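Local coordinates for DMATS type aromatic prenyltransferase (Micromonospora olivasterospora, PDB 6ZRY), which probably transfers a dimethylallyl group to C6 of the indole ring of tryptophan, the amino acid bound in its barrel, at residues L78-G83 against L89-A94; G97-Q102 against F129-S134; S111-V116 against F198-H203; C133-R138 against P143-Y148; A161-A166 against D193-F198. All coordinates share one frame; numbering follows the deposited sequence.

Contact 1 of 5, residues L78-G83 against L89-A94; sequences LGETLG and LANLSA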
# COMPACT_ATOMS: atom_id res chain seq x y z
N LEU A 78 -5.24 -3.49 -2.00
CA LEU A 78 -4.41 -2.80 -3.00
C LEU A 78 -4.33 -3.69 -4.22
O LEU A 78 -4.05 -4.88 -4.05
CB LEU A 78 -3.03 -2.52 -2.42
CG LEU A 78 -2.03 -1.81 -3.34
CD1 LEU A 78 -2.42 -0.36 -3.54
CD2 LEU A 78 -0.64 -1.89 -2.78
N GLY A 79 -4.52 -3.17 -5.42
CA GLY A 79 -4.24 -4.01 -6.59
C GLY A 79 -4.44 -3.30 -7.89
O GLY A 79 -4.50 -2.05 -7.91
N GLU A 80 -4.49 -4.08 -8.97
CA GLU A 80 -4.58 -3.55 -10.33
C GLU A 80 -5.40 -4.51 -11.18
O GLU A 80 -5.48 -5.70 -10.86
CB GLU A 80 -3.19 -3.27 -10.92
CG GLU A 80 -2.32 -4.49 -11.09
CD GLU A 80 -0.95 -4.21 -11.68
OE1 GLU A 80 -0.77 -3.15 -12.34
OE2 GLU A 80 -0.05 -5.04 -11.48
N THR A 81 -5.98 -3.96 -12.23
CA THR A 81 -6.72 -4.67 -13.27
C THR A 81 -5.79 -4.86 -14.46
O THR A 81 -5.38 -3.86 -15.07
CB THR A 81 -7.98 -3.93 -13.70
OG1 THR A 81 -8.67 -3.37 -12.58
CG2 THR A 81 -8.91 -4.84 -14.48
N LEU A 82 -5.48 -6.11 -14.79
CA LEU A 82 -4.57 -6.39 -15.89
C LEU A 82 -5.31 -6.14 -17.23
O LEU A 82 -6.54 -6.29 -17.26
CB LEU A 82 -4.05 -7.82 -15.76
CG LEU A 82 -3.17 -8.08 -14.53
CD1 LEU A 82 -2.55 -9.47 -14.61
CD2 LEU A 82 -2.06 -7.04 -14.37
N GLY A 83 -4.58 -5.70 -18.26
CA GLY A 83 -5.13 -5.45 -19.60
C GLY A 83 -5.35 -6.74 -20.39
O GLY A 83 -4.95 -7.84 -19.88
N LEU A 89 0.72 -0.33 -20.32
CA LEU A 89 -0.27 0.66 -20.83
C LEU A 89 -1.68 0.06 -20.77
O LEU A 89 -2.59 0.78 -20.36
CB LEU A 89 0.12 1.04 -22.26
CG LEU A 89 -0.50 2.33 -22.81
CD1 LEU A 89 -0.16 3.54 -21.94
CD2 LEU A 89 -0.04 2.56 -24.24
N ALA A 90 -1.83 -1.20 -21.13
CA ALA A 90 -3.10 -1.95 -21.14
C ALA A 90 -3.63 -2.09 -19.70
O ALA A 90 -4.85 -1.96 -19.49
CB ALA A 90 -2.88 -3.29 -21.80
N ASN A 91 -2.71 -2.29 -18.73
CA ASN A 91 -3.04 -2.43 -17.28
C ASN A 91 -3.54 -1.08 -16.77
O ASN A 91 -4.51 -1.04 -16.05
CB ASN A 91 -1.84 -2.92 -16.44
CG ASN A 91 -1.26 -4.26 -16.82
OD1 ASN A 91 -1.85 -5.05 -17.59
ND2 ASN A 91 -0.10 -4.58 -16.25
N LEU A 92 -2.86 0.01 -17.11
CA LEU A 92 -3.28 1.39 -16.75
C LEU A 92 -4.71 1.63 -17.27
O LEU A 92 -5.57 2.06 -16.47
CB LEU A 92 -2.28 2.38 -17.36
CG LEU A 92 -2.70 3.83 -17.35
CD1 LEU A 92 -3.06 4.28 -15.95
CD2 LEU A 92 -1.61 4.71 -17.94
N SER A 93 -4.94 1.37 -18.55
CA SER A 93 -6.26 1.56 -19.21
C SER A 93 -7.35 0.78 -18.44
O SER A 93 -8.37 1.39 -18.09
CB SER A 93 -6.21 1.13 -20.63
OG SER A 93 -7.41 1.45 -21.29
N ALA A 94 -7.10 -0.50 -18.16
CA ALA A 94 -8.07 -1.39 -17.47
C ALA A 94 -8.30 -0.88 -16.03
O ALA A 94 -9.46 -0.86 -15.56
CB ALA A 94 -7.58 -2.83 -17.51
O HOH W 1 1.05 -2.72 -14.37

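Contact 2 of 5, residues G97-Q102 against F129-S134; sequences GFLDAQ and FAMWCS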
# COMPACT_ATOMS: atom_id res chain seq x y z
N GLY A 97 -10.17 2.41 -16.20
CA GLY A 97 -11.52 2.01 -16.63
C GLY A 97 -12.36 1.57 -15.45
O GLY A 97 -13.47 2.07 -15.28
N PHE A 98 -11.83 0.71 -14.59
CA PHE A 98 -12.52 0.24 -13.38
C PHE A 98 -12.83 1.41 -12.45
O PHE A 98 -13.96 1.53 -11.98
CB PHE A 98 -11.68 -0.82 -12.66
CG PHE A 98 -12.16 -1.13 -11.28
CD1 PHE A 98 -13.35 -1.79 -11.08
CD2 PHE A 98 -11.42 -0.74 -10.17
CE1 PHE A 98 -13.81 -2.05 -9.81
CE2 PHE A 98 -11.87 -1.04 -8.90
CZ PHE A 98 -13.06 -1.69 -8.72
N LEU A 99 -11.82 2.21 -12.12
CA LEU A 99 -11.97 3.34 -11.20
C LEU A 99 -12.98 4.35 -11.76
O LEU A 99 -13.82 4.83 -10.98
CB LEU A 99 -10.60 3.99 -10.94
CG LEU A 99 -9.69 3.18 -10.02
CD1 LEU A 99 -8.27 3.70 -10.07
CD2 LEU A 99 -10.22 3.20 -8.61
N ASP A 100 -12.88 4.68 -13.05
CA ASP A 100 -13.76 5.72 -13.68
C ASP A 100 -15.21 5.24 -13.62
O ASP A 100 -16.08 6.04 -13.28
CB ASP A 100 -13.31 6.06 -15.10
CG ASP A 100 -12.04 6.90 -15.17
OD1 ASP A 100 -11.62 7.40 -14.14
OD2 ASP A 100 -11.50 7.03 -16.26
N ALA A 101 -15.45 3.96 -13.88
CA ALA A 101 -16.80 3.35 -13.78
C ALA A 101 -17.32 3.48 -12.34
O ALA A 101 -18.50 3.83 -12.15
CB ALA A 101 -16.76 1.91 -14.24
N GLN A 102 -16.45 3.22 -11.36
CA GLN A 102 -16.84 3.28 -9.93
C GLN A 102 -17.06 4.74 -9.50
O GLN A 102 -18.00 4.99 -8.74
CB GLN A 102 -15.81 2.53 -9.09
CG GLN A 102 -15.80 1.06 -9.36
CD GLN A 102 -17.16 0.41 -9.24
OE1 GLN A 102 -17.95 0.73 -8.37
NE2 GLN A 102 -17.43 -0.51 -10.14
N PHE A 129 4.31 -0.42 -13.12
CA PHE A 129 2.91 0.11 -13.07
C PHE A 129 2.89 1.62 -13.36
O PHE A 129 3.93 2.26 -13.30
CB PHE A 129 2.30 -0.19 -11.70
CG PHE A 129 2.69 0.76 -10.60
CD1 PHE A 129 3.98 0.76 -10.09
CD2 PHE A 129 1.76 1.64 -10.06
CE1 PHE A 129 4.34 1.63 -9.08
CE2 PHE A 129 2.13 2.52 -9.05
CZ PHE A 129 3.41 2.51 -8.55
N ALA A 130 1.71 2.11 -13.72
CA ALA A 130 1.38 3.53 -13.85
C ALA A 130 0.32 3.90 -12.80
O ALA A 130 0.46 4.97 -12.18
CB ALA A 130 0.90 3.82 -15.27
N MET A 131 -0.65 3.01 -12.54
CA MET A 131 -1.77 3.31 -11.61
C MET A 131 -2.23 2.03 -10.90
O MET A 131 -2.60 1.06 -11.60
CB MET A 131 -2.96 3.91 -12.38
CG MET A 131 -4.19 4.19 -11.51
SD MET A 131 -5.60 4.75 -12.51
CE MET A 131 -5.06 6.41 -12.93
N TRP A 132 -2.24 2.05 -9.58
CA TRP A 132 -2.87 1.02 -8.75
C TRP A 132 -4.08 1.64 -8.05
O TRP A 132 -4.21 2.85 -8.03
CB TRP A 132 -1.89 0.42 -7.75
CG TRP A 132 -0.85 -0.50 -8.33
CD1 TRP A 132 -0.75 -0.95 -9.61
CD2 TRP A 132 0.27 -1.04 -7.64
NE1 TRP A 132 0.34 -1.77 -9.74
CE2 TRP A 132 1.00 -1.82 -8.56
CE3 TRP A 132 0.74 -0.94 -6.33
CZ2 TRP A 132 2.16 -2.51 -8.21
CZ3 TRP A 132 1.89 -1.61 -5.98
CH2 TRP A 132 2.60 -2.38 -6.91
N CYS A 133 -4.89 0.79 -7.49
CA CYS A 133 -6.17 1.07 -6.83
C CYS A 133 -6.05 0.59 -5.38
O CYS A 133 -5.47 -0.50 -5.21
CB CYS A 133 -7.25 0.23 -7.56
SG CYS A 133 -8.84 0.35 -6.80
N SER A 134 -6.55 1.36 -4.40
CA SER A 134 -6.81 0.88 -3.01
C SER A 134 -8.32 1.00 -2.74
O SER A 134 -8.86 2.06 -2.95
CB SER A 134 -5.97 1.63 -1.99
OG SER A 134 -6.18 1.12 -0.71

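Contact 3 of 5, residues S111-V116 against F198-H203; sequences SRLDSV and FAVDLH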
# COMPACT_ATOMS: atom_id res chain seq x y z
N SER A 111 -12.16 15.88 -10.06
CA SER A 111 -11.55 17.08 -10.68
C SER A 111 -10.10 17.23 -10.22
O SER A 111 -9.28 17.57 -11.06
CB SER A 111 -12.35 18.32 -10.37
OG SER A 111 -12.11 18.71 -9.04
N ARG A 112 -9.79 16.99 -8.95
CA ARG A 112 -8.40 17.13 -8.43
C ARG A 112 -7.49 16.11 -9.13
O ARG A 112 -6.47 16.52 -9.69
CB ARG A 112 -8.32 16.96 -6.91
CG ARG A 112 -8.97 18.10 -6.14
CD ARG A 112 -8.14 18.51 -4.93
NE ARG A 112 -8.74 19.62 -4.18
CZ ARG A 112 -9.78 19.50 -3.38
NH1 ARG A 112 -10.25 20.56 -2.74
NH2 ARG A 112 -10.36 18.33 -3.22
N LEU A 113 -7.89 14.83 -9.14
CA LEU A 113 -7.16 13.75 -9.86
C LEU A 113 -7.06 14.11 -11.35
O LEU A 113 -5.94 14.04 -11.91
CB LEU A 113 -7.88 12.40 -9.62
CG LEU A 113 -7.32 11.21 -10.39
CD1 LEU A 113 -5.88 10.90 -9.96
CD2 LEU A 113 -8.20 9.97 -10.23
N ASP A 114 -8.16 14.53 -11.97
CA ASP A 114 -8.19 14.90 -13.42
C ASP A 114 -7.18 16.02 -13.70
O ASP A 114 -6.52 15.97 -14.78
CB ASP A 114 -9.61 15.27 -13.86
CG ASP A 114 -10.56 14.08 -13.86
OD1 ASP A 114 -11.75 14.30 -13.62
OD2 ASP A 114 -10.09 12.96 -14.07
N SER A 115 -7.03 16.97 -12.76
CA SER A 115 -6.21 18.18 -12.96
C SER A 115 -4.72 17.82 -13.10
O SER A 115 -3.98 18.67 -13.63
CB SER A 115 -6.47 19.19 -11.86
OG SER A 115 -5.68 18.91 -10.70
N VAL A 116 -4.28 16.61 -12.70
CA VAL A 116 -2.83 16.23 -12.76
C VAL A 116 -2.58 15.06 -13.73
O VAL A 116 -1.40 14.68 -13.86
CB VAL A 116 -2.29 15.88 -11.36
CG1 VAL A 116 -2.27 17.11 -10.45
CG2 VAL A 116 -3.05 14.74 -10.72
N PHE A 198 2.42 8.17 -5.52
CA PHE A 198 1.69 9.43 -5.36
C PHE A 198 0.23 9.06 -5.21
O PHE A 198 -0.35 8.66 -6.22
CB PHE A 198 1.99 10.31 -6.58
CG PHE A 198 1.39 11.69 -6.54
CD1 PHE A 198 0.05 11.90 -6.85
CD2 PHE A 198 2.19 12.80 -6.28
CE1 PHE A 198 -0.49 13.19 -6.83
CE2 PHE A 198 1.65 14.07 -6.25
CZ PHE A 198 0.31 14.26 -6.53
N ALA A 199 -0.30 9.12 -4.00
CA ALA A 199 -1.62 8.54 -3.65
C ALA A 199 -2.59 9.68 -3.33
O ALA A 199 -2.22 10.55 -2.60
CB ALA A 199 -1.48 7.58 -2.51
N VAL A 200 -3.77 9.65 -3.96
CA VAL A 200 -4.86 10.63 -3.71
C VAL A 200 -6.19 9.89 -3.58
O VAL A 200 -6.32 8.76 -4.14
CB VAL A 200 -4.93 11.68 -4.83
CG1 VAL A 200 -3.65 12.52 -4.90
CG2 VAL A 200 -5.23 11.04 -6.16
N ASP A 201 -7.14 10.48 -2.87
CA ASP A 201 -8.53 9.97 -2.89
C ASP A 201 -9.05 10.11 -4.33
O ASP A 201 -8.68 11.13 -5.02
CB ASP A 201 -9.43 10.74 -1.91
CG ASP A 201 -9.00 10.67 -0.45
OD1 ASP A 201 -8.42 9.67 -0.05
OD2 ASP A 201 -9.28 11.62 0.26
N LEU A 202 -9.84 9.16 -4.80
CA LEU A 202 -10.53 9.27 -6.10
C LEU A 202 -11.46 10.49 -6.02
O LEU A 202 -11.48 11.29 -6.97
CB LEU A 202 -11.32 7.99 -6.34
CG LEU A 202 -12.08 7.92 -7.66
CD1 LEU A 202 -11.14 8.09 -8.84
CD2 LEU A 202 -12.84 6.63 -7.78
N HIS A 203 -12.17 10.62 -4.91
CA HIS A 203 -13.20 11.66 -4.68
C HIS A 203 -12.51 12.95 -4.21
O HIS A 203 -11.77 12.89 -3.22
CB HIS A 203 -14.23 11.16 -3.66
CG HIS A 203 -15.32 12.12 -3.40
ND1 HIS A 203 -16.00 12.76 -4.42
CD2 HIS A 203 -15.88 12.56 -2.24
CE1 HIS A 203 -16.91 13.56 -3.91
NE2 HIS A 203 -16.86 13.45 -2.57
O HOH W 2 -10.10 13.84 -7.18

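Contact 4 of 5, residues C133-R138 against P143-Y148; sequences CSLVFR and PEFKVY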
# COMPACT_ATOMS: atom_id res chain seq x y z
N CYS A 133 -4.89 0.79 -7.49
CA CYS A 133 -6.17 1.07 -6.83
C CYS A 133 -6.05 0.59 -5.38
O CYS A 133 -5.47 -0.50 -5.21
CB CYS A 133 -7.25 0.23 -7.56
SG CYS A 133 -8.84 0.35 -6.80
N SER A 134 -6.55 1.36 -4.40
CA SER A 134 -6.81 0.88 -3.01
C SER A 134 -8.32 1.00 -2.74
O SER A 134 -8.86 2.06 -2.95
CB SER A 134 -5.97 1.63 -1.99
OG SER A 134 -6.18 1.12 -0.71
N LEU A 135 -8.94 -0.09 -2.33
CA LEU A 135 -10.36 -0.18 -1.92
C LEU A 135 -10.38 -0.20 -0.40
O LEU A 135 -9.61 -0.99 0.16
CB LEU A 135 -10.99 -1.46 -2.48
CG LEU A 135 -10.93 -1.67 -3.99
CD1 LEU A 135 -11.38 -3.06 -4.36
CD2 LEU A 135 -11.77 -0.65 -4.71
N VAL A 136 -11.15 0.69 0.23
CA VAL A 136 -11.10 0.86 1.70
C VAL A 136 -12.48 0.56 2.27
O VAL A 136 -13.42 1.26 1.90
CB VAL A 136 -10.63 2.27 2.07
CG1 VAL A 136 -10.56 2.45 3.57
CG2 VAL A 136 -9.31 2.61 1.39
N PHE A 137 -12.56 -0.41 3.17
CA PHE A 137 -13.83 -0.95 3.75
C PHE A 137 -13.84 -0.79 5.27
O PHE A 137 -12.86 -1.10 5.94
CB PHE A 137 -13.99 -2.43 3.42
CG PHE A 137 -13.73 -2.81 1.98
CD1 PHE A 137 -14.34 -2.13 0.95
CD2 PHE A 137 -12.89 -3.88 1.67
CE1 PHE A 137 -14.11 -2.50 -0.37
CE2 PHE A 137 -12.68 -4.25 0.36
CZ PHE A 137 -13.28 -3.56 -0.66
N ARG A 138 -14.97 -0.37 5.81
CA ARG A 138 -15.17 -0.28 7.29
C ARG A 138 -16.60 -0.65 7.60
O ARG A 138 -17.44 -0.57 6.67
CB ARG A 138 -14.91 1.12 7.82
CG ARG A 138 -13.78 1.85 7.12
CD ARG A 138 -13.71 3.30 7.52
NE ARG A 138 -12.68 4.01 6.77
CZ ARG A 138 -12.47 5.32 6.83
NH1 ARG A 138 -13.23 6.10 7.59
NH2 ARG A 138 -11.50 5.86 6.11
N PRO A 143 -17.67 1.93 0.80
CA PRO A 143 -16.27 1.82 0.35
C PRO A 143 -15.70 3.16 -0.14
O PRO A 143 -16.42 3.93 -0.71
CB PRO A 143 -16.35 0.85 -0.82
CG PRO A 143 -17.58 0.02 -0.53
CD PRO A 143 -18.55 0.96 0.15
N GLU A 144 -14.41 3.38 0.12
CA GLU A 144 -13.63 4.54 -0.38
C GLU A 144 -12.63 4.03 -1.42
O GLU A 144 -12.15 2.90 -1.28
CB GLU A 144 -12.83 5.24 0.72
CG GLU A 144 -13.64 5.68 1.91
CD GLU A 144 -12.84 6.52 2.91
OE1 GLU A 144 -13.44 6.95 3.91
OE2 GLU A 144 -11.64 6.76 2.68
N PHE A 145 -12.32 4.84 -2.40
CA PHE A 145 -11.34 4.53 -3.44
C PHE A 145 -10.13 5.44 -3.27
O PHE A 145 -10.31 6.66 -3.05
CB PHE A 145 -11.99 4.68 -4.80
CG PHE A 145 -13.18 3.78 -5.03
CD1 PHE A 145 -14.45 4.16 -4.64
CD2 PHE A 145 -13.02 2.53 -5.62
CE1 PHE A 145 -15.55 3.32 -4.86
CE2 PHE A 145 -14.12 1.70 -5.84
CZ PHE A 145 -15.38 2.10 -5.46
N LYS A 146 -8.94 4.88 -3.41
CA LYS A 146 -7.67 5.65 -3.47
C LYS A 146 -6.93 5.23 -4.72
O LYS A 146 -6.98 4.04 -5.07
CB LYS A 146 -6.78 5.42 -2.25
CG LYS A 146 -7.50 5.33 -0.93
CD LYS A 146 -8.00 6.63 -0.42
CE LYS A 146 -8.48 6.55 1.02
NZ LYS A 146 -8.16 7.79 1.77
N VAL A 147 -6.27 6.18 -5.35
CA VAL A 147 -5.50 5.99 -6.60
C VAL A 147 -4.02 6.17 -6.27
O VAL A 147 -3.66 7.24 -5.69
CB VAL A 147 -5.97 6.97 -7.67
CG1 VAL A 147 -5.21 6.80 -8.97
CG2 VAL A 147 -7.47 6.84 -7.87
N TYR A 148 -3.21 5.20 -6.65
CA TYR A 148 -1.77 5.12 -6.43
C TYR A 148 -1.08 5.30 -7.77
O TYR A 148 -1.12 4.35 -8.59
CB TYR A 148 -1.43 3.78 -5.77
CG TYR A 148 -1.68 3.78 -4.30
CD1 TYR A 148 -2.96 3.90 -3.77
CD2 TYR A 148 -0.62 3.75 -3.41
CE1 TYR A 148 -3.17 3.95 -2.39
CE2 TYR A 148 -0.81 3.81 -2.05
CZ TYR A 148 -2.09 3.92 -1.53
OH TYR A 148 -2.22 3.98 -0.17

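Contact 5 of 5, residues A161-A166 against D193-F198; sequences ALVSEA and DRLTFF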
# COMPACT_ATOMS: atom_id res chain seq x y z
N ALA A 161 10.47 16.23 -10.53
CA ALA A 161 9.82 17.35 -11.26
C ALA A 161 8.36 17.04 -11.48
O ALA A 161 7.55 17.95 -11.32
CB ALA A 161 10.52 17.60 -12.58
N LEU A 162 8.04 15.79 -11.83
CA LEU A 162 6.65 15.31 -11.98
C LEU A 162 5.90 15.57 -10.68
O LEU A 162 4.86 16.23 -10.72
CB LEU A 162 6.64 13.83 -12.35
CG LEU A 162 5.37 13.33 -13.06
CD1 LEU A 162 5.53 11.90 -13.54
CD2 LEU A 162 4.14 13.44 -12.19
N VAL A 163 6.43 15.10 -9.54
CA VAL A 163 5.76 15.27 -8.22
C VAL A 163 5.66 16.77 -7.90
O VAL A 163 4.56 17.21 -7.50
CB VAL A 163 6.49 14.49 -7.10
CG1 VAL A 163 5.82 14.71 -5.76
CG2 VAL A 163 6.58 13.00 -7.42
N SER A 164 6.74 17.53 -8.10
CA SER A 164 6.73 18.98 -7.80
C SER A 164 5.59 19.66 -8.56
O SER A 164 4.80 20.48 -7.93
CB SER A 164 8.07 19.63 -8.12
OG SER A 164 7.93 21.03 -7.99
N GLU A 165 5.45 19.36 -9.85
CA GLU A 165 4.47 20.04 -10.72
C GLU A 165 3.05 19.58 -10.36
O GLU A 165 2.15 20.42 -10.33
CB GLU A 165 4.79 19.84 -12.20
CG GLU A 165 4.07 20.83 -13.09
CD GLU A 165 3.93 22.25 -12.54
OE1 GLU A 165 2.78 22.66 -12.33
OE2 GLU A 165 4.99 22.94 -12.30
N ALA A 166 2.86 18.28 -10.07
CA ALA A 166 1.54 17.76 -9.65
C ALA A 166 1.10 18.40 -8.33
O ALA A 166 -0.07 18.81 -8.23
CB ALA A 166 1.57 16.26 -9.57
N ASP A 193 16.91 7.19 -2.30
CA ASP A 193 15.56 7.67 -1.88
C ASP A 193 14.68 7.87 -3.12
O ASP A 193 14.87 8.82 -3.86
CB ASP A 193 15.66 8.95 -1.05
CG ASP A 193 16.28 8.74 0.33
OD1 ASP A 193 16.28 7.60 0.84
OD2 ASP A 193 16.72 9.74 0.90
N ARG A 194 13.73 6.97 -3.31
CA ARG A 194 12.96 6.81 -4.57
C ARG A 194 11.53 7.24 -4.29
O ARG A 194 10.98 6.86 -3.25
CB ARG A 194 13.07 5.36 -5.04
CG ARG A 194 14.48 4.97 -5.50
CD ARG A 194 14.77 5.21 -6.95
NE ARG A 194 13.88 4.48 -7.83
CZ ARG A 194 14.04 3.22 -8.23
NH1 ARG A 194 15.10 2.52 -7.83
NH2 ARG A 194 13.13 2.67 -9.02
N LEU A 195 10.95 8.01 -5.18
CA LEU A 195 9.52 8.42 -5.11
C LEU A 195 8.66 7.28 -5.68
O LEU A 195 8.65 7.06 -6.92
CB LEU A 195 9.34 9.74 -5.87
CG LEU A 195 10.18 10.90 -5.35
CD1 LEU A 195 10.34 11.98 -6.41
CD2 LEU A 195 9.61 11.47 -4.08
N THR A 196 7.97 6.56 -4.82
CA THR A 196 7.41 5.24 -5.15
C THR A 196 5.92 5.34 -5.45
O THR A 196 5.47 4.69 -6.39
CB THR A 196 7.70 4.23 -4.04
OG1 THR A 196 9.12 4.18 -3.91
CG2 THR A 196 7.14 2.87 -4.37
N PHE A 197 5.15 6.06 -4.64
CA PHE A 197 3.71 6.24 -4.87
C PHE A 197 3.31 7.69 -4.66
O PHE A 197 3.76 8.30 -3.69
CB PHE A 197 2.82 5.41 -3.92
CG PHE A 197 3.02 3.91 -3.96
CD1 PHE A 197 2.80 3.20 -5.12
CD2 PHE A 197 3.39 3.23 -2.82
CE1 PHE A 197 2.93 1.82 -5.15
CE2 PHE A 197 3.54 1.85 -2.84
CZ PHE A 197 3.31 1.14 -4.01
N PHE A 198 2.42 8.17 -5.52
CA PHE A 198 1.69 9.43 -5.36
C PHE A 198 0.23 9.06 -5.21
O PHE A 198 -0.35 8.66 -6.22
CB PHE A 198 1.99 10.31 -6.58
CG PHE A 198 1.39 11.69 -6.54
CD1 PHE A 198 0.05 11.90 -6.85
CD2 PHE A 198 2.19 12.80 -6.28
CE1 PHE A 198 -0.49 13.19 -6.83
CE2 PHE A 198 1.65 14.07 -6.25
CZ PHE A 198 0.31 14.26 -6.53

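Contact 1 of 5, residues L78-G83 against L89-A94
Asn91 grips Gly83 in a buried loop-to-helix contact, where the chain leaves strand 71-79 and turns back into helix 88-106. The bond runs from Gly83 N to Asn91 OD1 at 2.9 Å and is nearly straight, 171° at the hydrogen. The donor sits 20° out of the carbonyl plane. Gly87 N also donates to this oxygen, so two backbone N-H groups hold the amide. CG of Asn91 is anti to the carbonyl carbon (chi1 -60°), which sets the amide beside Leu82, with OD1 facing Gly83 N. At the other end of the amide, Asn91 ND2 donates to a water oxygen at 2.9 Å. That water donates to OE1 of Glu80 at 2.8 Å and bridges the two side chains. Ser52 holds the second carboxylate oxygen, OE2. Leu82 lies alongside the amide, with CD2 3.7 Å from Asn91 ND2. One turn further on, Ala94 CB fits against the loop backbone, 3.4 Å from Thr81 O. Gly83 brings its CA to 3.8 Å from Ala90 CB, a close approach of loop and helix. Thr81 OG1 bonds to Leu35 O, which ties the loop to helix 26-36 as well. The arrangement is a short strand-to-helix connection of the ABBA barrel, in which an asparagine side chain on the helix pins the backbone of the incoming loop.

Contact 2 of 5, residues G97-Q102 against F129-S134
Leu99 and Cys133 form the tight centre of this helix-on-sheet contact, with Leu99 CD2 3.6 Å from Cys133 SG. The same sulfur meets the rim of the Phe98 ring, 3.9 Å from CE2. It lies in the ring plane, 88° off the ring normal, so this is an edge-on sulfur-aromatic contact. SG is anti to the backbone N of Cys133 (chi1 175°), which sends it out from the strand between the two helix residues. The other branch of Leu99 touches Met131, CD1 to SD at 3.8 Å. The packing is wholly apolar, and all four residues are buried. On the same packed flank Gln102 lays CG over one face of the Phe98 ring, toward its rim and 3.7 Å above its plane. The far side of the helix is looser. Gly97 is exposed there, and the partly exposed Asp100 makes a salt bridge with Arg96 of its own helix. Trp132 points the other way, into the barrel, where it touches the bound tryptophan. Helix 97-102 runs at 45° to strand 131-134, their axes 9.9 Å apart. Leu35 of helix 26-36 covers Phe98 and Cys133, while Val147 of strand 141-149 flanks Met131.

Contact 3 of 5, residues S111-V116 against F198-H203
Leu113 is the residue of 111-116 that packs on 198-203, against Val200 and Leu202. The segment starts with Ser111 and Arg112, which bond to the chain just beyond His203: Ser111 OG and Arg112 N to Asp204, Arg112 NH2 to the carbonyl of Gly205. Leu113 then points at the strand. Its CG is anti to the backbone N (chi1 175°), and the two methyls part company beyond it. CD1 of Leu113 touches Val200 CG2 at 3.9 Å, and CD2 touches Leu202 CD1 at 3.8 Å. Leu202 starts out away from the helix, but its long side chain turns back to make this contact. A water joins the backbones beside it, accepting from Leu113 N at 3.1 Å and donating to Leu202 O at 2.9 Å. Leu113 meets Val200 here and also borders Val147 of strand 141-149, which places this short helix on the outer, helix-covered side of the ABBA barrel, over the end of strand 193-201. Further on, Ser115 folds its hydroxyl back on the turn, OG donating to Arg112 O at 2.7 Å. Val116 closes the segment, facing the strand and resting on Leu170 of helix 159-170.

Contact 4 of 5, residues C133-R138 against P143-Y148
Ser134 and Lys146 pair through two backbone bonds, Ser134 N to Lys146 O at 2.8 Å and Lys146 N to Ser134 O at 2.9 Å. Val136 and Glu144 form the next hydrogen-bonded pair. Between them Leu135 faces Phe145 as a non-hydrogen-bonded pair. This is the antiparallel hairpin of strands 131-138 and 141-149, part of the barrel wall. Apolar contacts lie on the side of Cys133, Leu135, Phe145 and Val147, which helices 26-36 and 88-106 cover. There Leu135 CD2 reaches Phe145 CE2 at 3.5 Å. Pro143 CB meets the edge of the Phe137 ring, 4.0 Å from CD1. Charges gather on the inner side. Glu144 is extended beyond CG (chi2 -173°), which brings its carboxylate up to Arg138. Glu144 OE1 sits over one face of the Arg138 guanidinium, 3.1 Å from NH2, the two planes 49° apart. No N-H points at it, so only charge attracts. Arg138 NE is buried without a partner. Glu144 OE2 forms a long ion pair with Lys146 NZ (3.7 Å), whose closer partner is Asp201.

Contact 5 of 5, residues A161-A166 against D193-F198
Phe198 lies against Val163 and Ala166, which pack the strand to helix 159-170. Its CB leaves the strand toward the helix, and CG stands anti to the backbone N (chi1 -176°), which turns the ring toward the helix. The first ring atom to touch is CD2 of Phe198, which meets Val163 CG1 at 4.1 Å. That methyl comes in at the ring edge, near its plane. Further out, CE2 of Phe198 is 4.0 Å from Ala166 CB. The tip of the Phe198 ring, CZ, reaches the same Ala166 CB at 3.9 Å. Phe120 of helix 117-120 meets the ring as well, with the two planes about 55° apart. The other branch of Val163 serves Leu195, CG2 to CD1 at 4.0 Å, and Pro151, in a loop, touches both residues. One valine thus fits between two strand residues. Leu195 and Phe198 are three positions apart, yet both point to the helix. A classic beta bulge accounts for this, since Thr196 and Phe197 together face Tyr213 of the next strand. Segments 161-166 and 193-198 run at 29° to each other, their axes 10.8 Å apart, as outer helix and inner barrel strand of the ABBA fold. Phe197 belongs to the inner side. It touches the bound tryptophan and meets Tyr148 and Tyr213 edge-to-face.

How the contacts relate
From the N terminus, contact 1 closes first, a short loop between strand 71-79 and helix 88-106. The same helix then opens contact 2, which closes on strand 131-138. Contact 3 starts before that closure and ends far later, on strand 193-201, so contacts 2 and 3 cross. Contact 4 begins on Cys133 and Ser134, where contact 2 ends, and closes the hairpin of strands 131-138 and 141-149. Contact 5 follows, and both 4 and 5 fall within the span of contact 3. Contacts 3 and 5 share Phe198. Contacts 1, 2, 3 and 5 tie helices 88-106, 111-114 and 159-170 to neighbouring strands of one barrel. Backbone pairing of Val147 with Val200 joins contacts 3 and 4.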